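Local coordinates for YycN protein (PDB 1ON0) that is of unconfirmed function but probably acts as an acyltransferase of the GNAT acetyltransferase family, at residues D71-L76 against F94-P99; M4-Q9 against S64-E69. One frame throughout, in Å; residues are numbered along the deposited sequence.

Interaction 1: D71-L76 against F94-P99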
loop_
_atom_site.group_PDB
_atom_site.type_symbol
_atom_site.label_atom_id
_atom_site.label_comp_id
_atom_site.label_asym_id
_atom_site.label_seq_id
_atom_site.Cartn_x
_atom_site.Cartn_y
_atom_site.Cartn_z
ATOM N N ASP B 71 -1.584 14.149 -8.346
ATOM C CA ASP B 71 -2.457 13.026 -8.107
ATOM C C ASP B 71 -3.611 13.295 -7.164
ATOM O O ASP B 71 -3.425 13.397 -5.954
ATOM C CB ASP B 71 -1.628 11.842 -7.616
ATOM C CG ASP B 71 -0.608 11.394 -8.647
ATOM O OD1 ASP B 71 0.594 11.666 -8.478
ATOM O OD2 ASP B 71 -1.013 10.785 -9.652
ATOM N N ILE B 72 -4.808 13.409 -7.735
ATOM C CA ILE B 72 -6.011 13.634 -6.952
ATOM C C ILE B 72 -6.602 12.258 -6.672
ATOM O O ILE B 72 -7.327 11.698 -7.494
ATOM C CB ILE B 72 -7.029 14.495 -7.713
ATOM C CG1 ILE B 72 -6.359 15.773 -8.212
ATOM C CG2 ILE B 72 -8.196 14.859 -6.776
ATOM C CD1 ILE B 72 -7.126 16.479 -9.340
ATOM N N VAL B 73 -6.276 11.726 -5.498
ATOM C CA VAL B 73 -6.698 10.397 -5.065
ATOM C C VAL B 73 -8.193 10.185 -4.807
ATOM O O VAL B 73 -8.704 9.064 -4.981
ATOM C CB VAL B 73 -5.924 9.989 -3.803
ATOM C CG1 VAL B 73 -4.425 10.126 -4.055
ATOM C CG2 VAL B 73 -6.337 10.854 -2.622
ATOM N N GLY B 74 -8.881 11.248 -4.390
ATOM C CA GLY B 74 -10.303 11.149 -4.116
ATOM C C GLY B 74 -11.056 12.428 -3.753
ATOM O O GLY B 74 -10.683 13.533 -4.140
ATOM N N TRP B 75 -12.123 12.257 -2.982
ATOM C CA TRP B 75 -13.007 13.344 -2.574
ATOM C C TRP B 75 -13.434 13.143 -1.121
ATOM O O TRP B 75 -13.388 12.033 -0.589
ATOM C CB TRP B 75 -14.247 13.316 -3.469
ATOM C CG TRP B 75 -14.972 11.996 -3.381
ATOM C CD1 TRP B 75 -15.949 11.650 -2.475
ATOM C CD2 TRP B 75 -14.735 10.820 -4.175
ATOM N NE1 TRP B 75 -16.322 10.348 -2.657
ATOM C CE2 TRP B 75 -15.597 9.810 -3.689
ATOM C CE3 TRP B 75 -13.874 10.520 -5.242
ATOM C CZ2 TRP B 75 -15.630 8.514 -4.245
ATOM C CZ3 TRP B 75 -13.903 9.233 -5.792
ATOM C CH2 TRP B 75 -14.775 8.245 -5.289
ATOM N N LEU B 76 -13.873 14.214 -0.484
ATOM C CA LEU B 76 -14.316 14.135 0.901
ATOM C C LEU B 76 -15.333 15.248 1.080
ATOM O O LEU B 76 -15.045 16.403 0.801
ATOM C CB LEU B 76 -13.135 14.369 1.836
ATOM C CG LEU B 76 -13.197 13.842 3.270
ATOM C CD1 LEU B 76 -12.519 14.864 4.166
ATOM C CD2 LEU B 76 -14.629 13.588 3.726
ATOM N N PHE B 94 -17.219 10.060 0.834
ATOM C CA PHE B 94 -15.796 9.834 0.936
ATOM C C PHE B 94 -15.379 8.611 0.140
ATOM O O PHE B 94 -16.002 7.543 0.211
ATOM C CB PHE B 94 -15.386 9.635 2.385
ATOM C CG PHE B 94 -14.083 8.918 2.534
ATOM C CD1 PHE B 94 -12.893 9.561 2.236
ATOM C CD2 PHE B 94 -14.054 7.580 2.924
ATOM C CE1 PHE B 94 -11.674 8.886 2.334
ATOM C CE2 PHE B 94 -12.848 6.884 3.029
ATOM C CZ PHE B 94 -11.655 7.540 2.728
ATOM N N GLY B 95 -14.301 8.757 -0.612
ATOM C CA GLY B 95 -13.845 7.641 -1.403
ATOM C C GLY B 95 -12.709 8.102 -2.271
ATOM O O GLY B 95 -12.420 9.293 -2.355
ATOM N N LEU B 96 -12.069 7.147 -2.925
ATOM C CA LEU B 96 -10.951 7.433 -3.788
ATOM C C LEU B 96 -11.303 7.002 -5.186
ATOM O O LEU B 96 -12.188 6.168 -5.379
ATOM C CB LEU B 96 -9.714 6.672 -3.302
ATOM C CG LEU B 96 -8.705 7.291 -2.334
ATOM C CD1 LEU B 96 -9.354 8.236 -1.361
ATOM C CD2 LEU B 96 -8.000 6.148 -1.634
ATOM N N TYR B 97 -10.628 7.583 -6.169
ATOM C CA TYR B 97 -10.883 7.178 -7.539
ATOM C C TYR B 97 -10.236 5.812 -7.769
ATOM O O TYR B 97 -9.254 5.453 -7.107
ATOM C CB TYR B 97 -10.320 8.192 -8.521
ATOM C CG TYR B 97 -11.005 9.520 -8.419
ATOM C CD1 TYR B 97 -10.483 10.528 -7.613
ATOM C CD2 TYR B 97 -12.198 9.761 -9.099
ATOM C CE1 TYR B 97 -11.125 11.743 -7.485
ATOM C CE2 TYR B 97 -12.852 10.974 -8.977
ATOM C CZ TYR B 97 -12.307 11.964 -8.166
ATOM O OH TYR B 97 -12.945 13.177 -8.037
ATOM N N GLU B 98 -10.812 5.069 -8.706
ATOM C CA GLU B 98 -10.367 3.733 -9.070
ATOM C C GLU B 98 -8.836 3.608 -9.206
ATOM O O GLU B 98 -8.211 2.772 -8.544
ATOM C CB GLU B 98 -11.085 3.306 -10.367
ATOM C CG GLU B 98 -11.459 1.822 -10.447
ATOM C CD GLU B 98 -12.573 1.514 -11.465
ATOM O OE1 GLU B 98 -13.734 1.929 -11.244
ATOM O OE2 GLU B 98 -12.293 0.842 -12.484
ATOM N N PRO B 99 -8.207 4.450 -10.038
ATOM C CA PRO B 99 -6.753 4.381 -10.216
ATOM C C PRO B 99 -5.877 4.629 -8.969
ATOM O O PRO B 99 -4.671 4.434 -9.031
ATOM C CB PRO B 99 -6.494 5.412 -11.318
ATOM C CG PRO B 99 -7.567 6.420 -11.082
ATOM C CD PRO B 99 -8.770 5.553 -10.838
#

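Interaction 2: M4-Q9 against S64-E69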
loop_
_atom_site.group_PDB
_atom_site.type_symbol
_atom_site.label_atom_id
_atom_site.label_comp_id
_atom_site.label_asym_id
_atom_site.label_seq_id
_atom_site.Cartn_x
_atom_site.Cartn_y
_atom_site.Cartn_z
HETATM N N MSE B 4 -3.589 15.582 1.071
HETATM C CA MSE B 4 -4.005 16.961 1.268
HETATM C C MSE B 4 -5.473 17.186 0.981
HETATM O O MSE B 4 -6.023 16.625 0.033
HETATM C CB MSE B 4 -3.186 17.905 0.386
HETATM C CG MSE B 4 -1.701 17.887 0.665
HETATM SE SE MSE B 4 -0.757 19.109 -0.474
HETATM C CE MSE B 4 -0.659 18.041 -2.063
ATOM N N LEU B 5 -6.100 18.001 1.821
ATOM C CA LEU B 5 -7.504 18.367 1.664
ATOM C C LEU B 5 -7.552 19.774 1.071
ATOM O O LEU B 5 -7.133 20.735 1.706
ATOM C CB LEU B 5 -8.215 18.395 3.018
ATOM C CG LEU B 5 -8.957 17.141 3.465
ATOM C CD1 LEU B 5 -7.957 16.071 3.777
ATOM C CD2 LEU B 5 -9.824 17.453 4.674
ATOM N N THR B 6 -8.041 19.898 -0.152
ATOM C CA THR B 6 -8.158 21.205 -0.772
ATOM C C THR B 6 -9.632 21.393 -1.103
ATOM O O THR B 6 -10.285 20.482 -1.613
ATOM C CB THR B 6 -7.358 21.306 -2.091
ATOM O OG1 THR B 6 -6.037 20.794 -1.887
ATOM C CG2 THR B 6 -7.270 22.760 -2.550
ATOM N N PRO B 7 -10.186 22.575 -0.804
ATOM C CA PRO B 7 -11.607 22.769 -1.128
ATOM C C PRO B 7 -11.832 22.681 -2.649
ATOM O O PRO B 7 -11.053 23.222 -3.421
ATOM C CB PRO B 7 -11.914 24.149 -0.534
ATOM C CG PRO B 7 -10.570 24.829 -0.486
ATOM C CD PRO B 7 -9.608 23.747 -0.129
HETATM N N MSE B 8 -12.871 21.972 -3.077
HETATM C CA MSE B 8 -13.145 21.830 -4.507
HETATM C C MSE B 8 -13.443 23.172 -5.156
HETATM O O MSE B 8 -13.996 24.074 -4.528
HETATM C CB MSE B 8 -14.354 20.934 -4.772
HETATM C CG MSE B 8 -14.241 19.484 -4.329
HETATM SE SE MSE B 8 -15.681 18.446 -5.114
HETATM C CE MSE B 8 -17.158 19.577 -4.640
ATOM N N GLN B 9 -13.079 23.276 -6.425
ATOM C CA GLN B 9 -13.309 24.468 -7.228
ATOM C C GLN B 9 -14.530 24.137 -8.078
ATOM O O GLN B 9 -14.831 22.963 -8.299
ATOM C CB GLN B 9 -12.126 24.713 -8.156
ATOM C CG GLN B 9 -10.773 24.705 -7.482
ATOM C CD GLN B 9 -10.414 26.051 -6.905
ATOM O OE1 GLN B 9 -11.109 26.569 -6.029
ATOM N NE2 GLN B 9 -9.327 26.635 -7.399
ATOM N N SER B 64 -11.076 18.009 -2.254
ATOM C CA SER B 64 -10.508 17.072 -3.214
ATOM C C SER B 64 -9.293 16.554 -2.467
ATOM O O SER B 64 -8.497 17.354 -1.970
ATOM C CB SER B 64 -10.032 17.791 -4.463
ATOM O OG SER B 64 -9.003 18.689 -4.122
ATOM N N LEU B 65 -9.154 15.235 -2.353
ATOM C CA LEU B 65 -7.996 14.664 -1.657
ATOM C C LEU B 65 -6.852 14.521 -2.651
ATOM O O LEU B 65 -6.997 13.856 -3.672
ATOM C CB LEU B 65 -8.341 13.286 -1.082
ATOM C CG LEU B 65 -9.637 13.275 -0.272
ATOM C CD1 LEU B 65 -10.076 11.847 0.017
ATOM C CD2 LEU B 65 -9.425 14.075 1.007
ATOM N N LYS B 66 -5.719 15.144 -2.342
ATOM C CA LYS B 66 -4.543 15.094 -3.202
ATOM C C LYS B 66 -3.359 14.417 -2.514
ATOM O O LYS B 66 -3.160 14.574 -1.312
ATOM C CB LYS B 66 -4.127 16.507 -3.631
ATOM C CG LYS B 66 -5.090 17.205 -4.591
ATOM C CD LYS B 66 -4.398 18.401 -5.227
ATOM C CE LYS B 66 -5.286 19.138 -6.201
ATOM N NZ LYS B 66 -4.500 20.209 -6.892
ATOM N N LEU B 67 -2.573 13.663 -3.282
ATOM C CA LEU B 67 -1.399 12.971 -2.744
ATOM C C LEU B 67 -0.257 13.948 -2.961
ATOM O O LEU B 67 0.743 13.968 -2.238
ATOM C CB LEU B 67 -1.166 11.667 -3.523
ATOM C CG LEU B 67 -0.230 10.531 -3.080
ATOM C CD1 LEU B 67 1.016 10.546 -3.936
ATOM C CD2 LEU B 67 0.099 10.623 -1.599
ATOM N N ASN B 68 -0.442 14.782 -3.969
ATOM C CA ASN B 68 0.532 15.781 -4.324
ATOM C C ASN B 68 -0.205 16.708 -5.266
ATOM O O ASN B 68 -1.409 16.544 -5.492
ATOM C CB ASN B 68 1.744 15.137 -5.008
ATOM C CG ASN B 68 1.349 14.158 -6.088
ATOM O OD1 ASN B 68 0.802 14.546 -7.111
ATOM N ND2 ASN B 68 1.613 12.874 -5.858
ATOM N N GLU B 69 0.501 17.677 -5.827
ATOM C CA GLU B 69 -0.135 18.628 -6.710
ATOM C C GLU B 69 -0.600 18.056 -8.021
ATOM O O GLU B 69 -1.112 18.784 -8.861
ATOM C CB GLU B 69 0.813 19.798 -6.949
ATOM C CG GLU B 69 1.233 20.428 -5.655
ATOM C CD GLU B 69 0.030 20.814 -4.812
ATOM O OE1 GLU B 69 0.188 20.932 -3.580
ATOM O OE2 GLU B 69 -1.067 21.001 -5.386
HETATM O O HOH W 1 -9.175 21.332 -5.165
#

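Interaction 1: D71-L76 against F94-P99
Trp-75 lays its indole flat over the backbone of Gly-95, where strands 72-79 and 88-96 pair antiparallel as a beta hairpin. CG of Trp-75 sits between the backbone N and the carbonyl carbon (chi1 58°), which folds the ring back across the neighbouring strand. Gly-95 O stands over the ring centre, 3.3 Å from Trp-75 CD2, and also accepts the Trp-75 N-H at 3.0 Å in a nearly straight bond. Gly-95, with no side chain, lets CZ2 of the indole lie against its CA. The benzo edge of Trp-75 then meets the face of Tyr-97 in a T-shaped pair, with CE3 3.6 Å from Tyr-97 CZ and planes at 76°. The backbone N of Tyr-97 donates to Val-73 O at 2.7 Å, and Leu-96 CB presses to 3.1 Å from the same Val-73 O; Val-73 and Gly-74 form a classic beta bulge against Leu-65.

Toward Phe-94 and Ile-72 the contact is looser. The return bond from Gly-95 N to Trp-75 O is weak, at 3.4 Å. On the other face of the sheet Leu-76 CD2 comes no nearer than 4.2 Å to Phe-94 CB, both side chains packing on helix 105-119. At the strand start, partly exposed Ile-72 brings CG2 to 4.3 Å from Tyr-97 CE1.

Tyr-16 and Tyr-19 also meet the indole. With an alanine replacing Trp-75, the Gly-95 peptide would probably lose its cover and the ring of Tyr-97 the edge that meets its face. Because Gly-95 O is both bonded by the Trp-75 N-H and covered by its indole, backbone pairing and aromatic packing fix each other.

Interaction 2: M4-Q9 against S64-E69
Met-4 to Thr-6 pair with Ser-64 to Lys-66 in an antiparallel ladder that adds strand 4-7, an outermost strand within the chain, to strand 60-66 of the mixed sheet. The two short strands run at 145° to each other. Four backbone bonds make the ladder. Met-4 and Lys-66 exchange two of them, the one from Met-4 N to Lys-66 O being short at 2.6 Å. Thr-6 and Ser-64 exchange the other two, and the ladder is longest at Thr-6 N, 3.2 Å from Ser-64 O. Between these hydrogen-bonded pairs lies the non-hydrogen-bonded pair Leu-5 and Leu-65, whose side chains run side by side, Leu-5 CD1 3.7 Å from Leu-65 CD2.

The opposite face is more polar. Met-4, modelled as selenomethionine, bends at its last torsion (chi3 -80°), bringing CE to 3.4 Å from Asn-68 CA and against the carboxylate oxygen OE1 of Glu-69, whose side chain it crosses at about a right angle. The extended Lys-66 makes a long salt bridge to the same carboxylate through OE2. A water bridges Pro-7, at the end of strand 4-7, and Ser-64, accepting from Ser-64 OG at 2.8 Å and donating to Pro-7 O.

Asn-68 OD1 holds the turn beyond the strand by accepting from Asp-71 N. Leu-5 and Leu-65 face helix 105-119, where they rest on Ala-112 and Ala-109, and both touch Leu-76 of strand 72-79. On the other side of the sheet helix 10-31 brings Tyr-16 to Met-8 and Glu-12 to Ser-64.

From the N terminus, strand 4-7 is followed by two helices, 10-31 and 36-50, before the chain comes back as strand 60-66, so interaction 2 closes a long, mostly helical loop. After the short turn beyond residue 66 the chain runs up strand 72-79 and returns along strand 88-96, and interaction 1 closes this hairpin. The two are in series, neither nesting nor crossing, with centres about 9 Å apart. They meet where Leu-65 lies beside the bulge at Val-73 and Gly-74, its N probably bonded to Gly-74 O. With the pairing of 60-66 and 72-79 between them, they join four consecutive strands, which helix 105-119 backs on one face and helix 10-31 on the other.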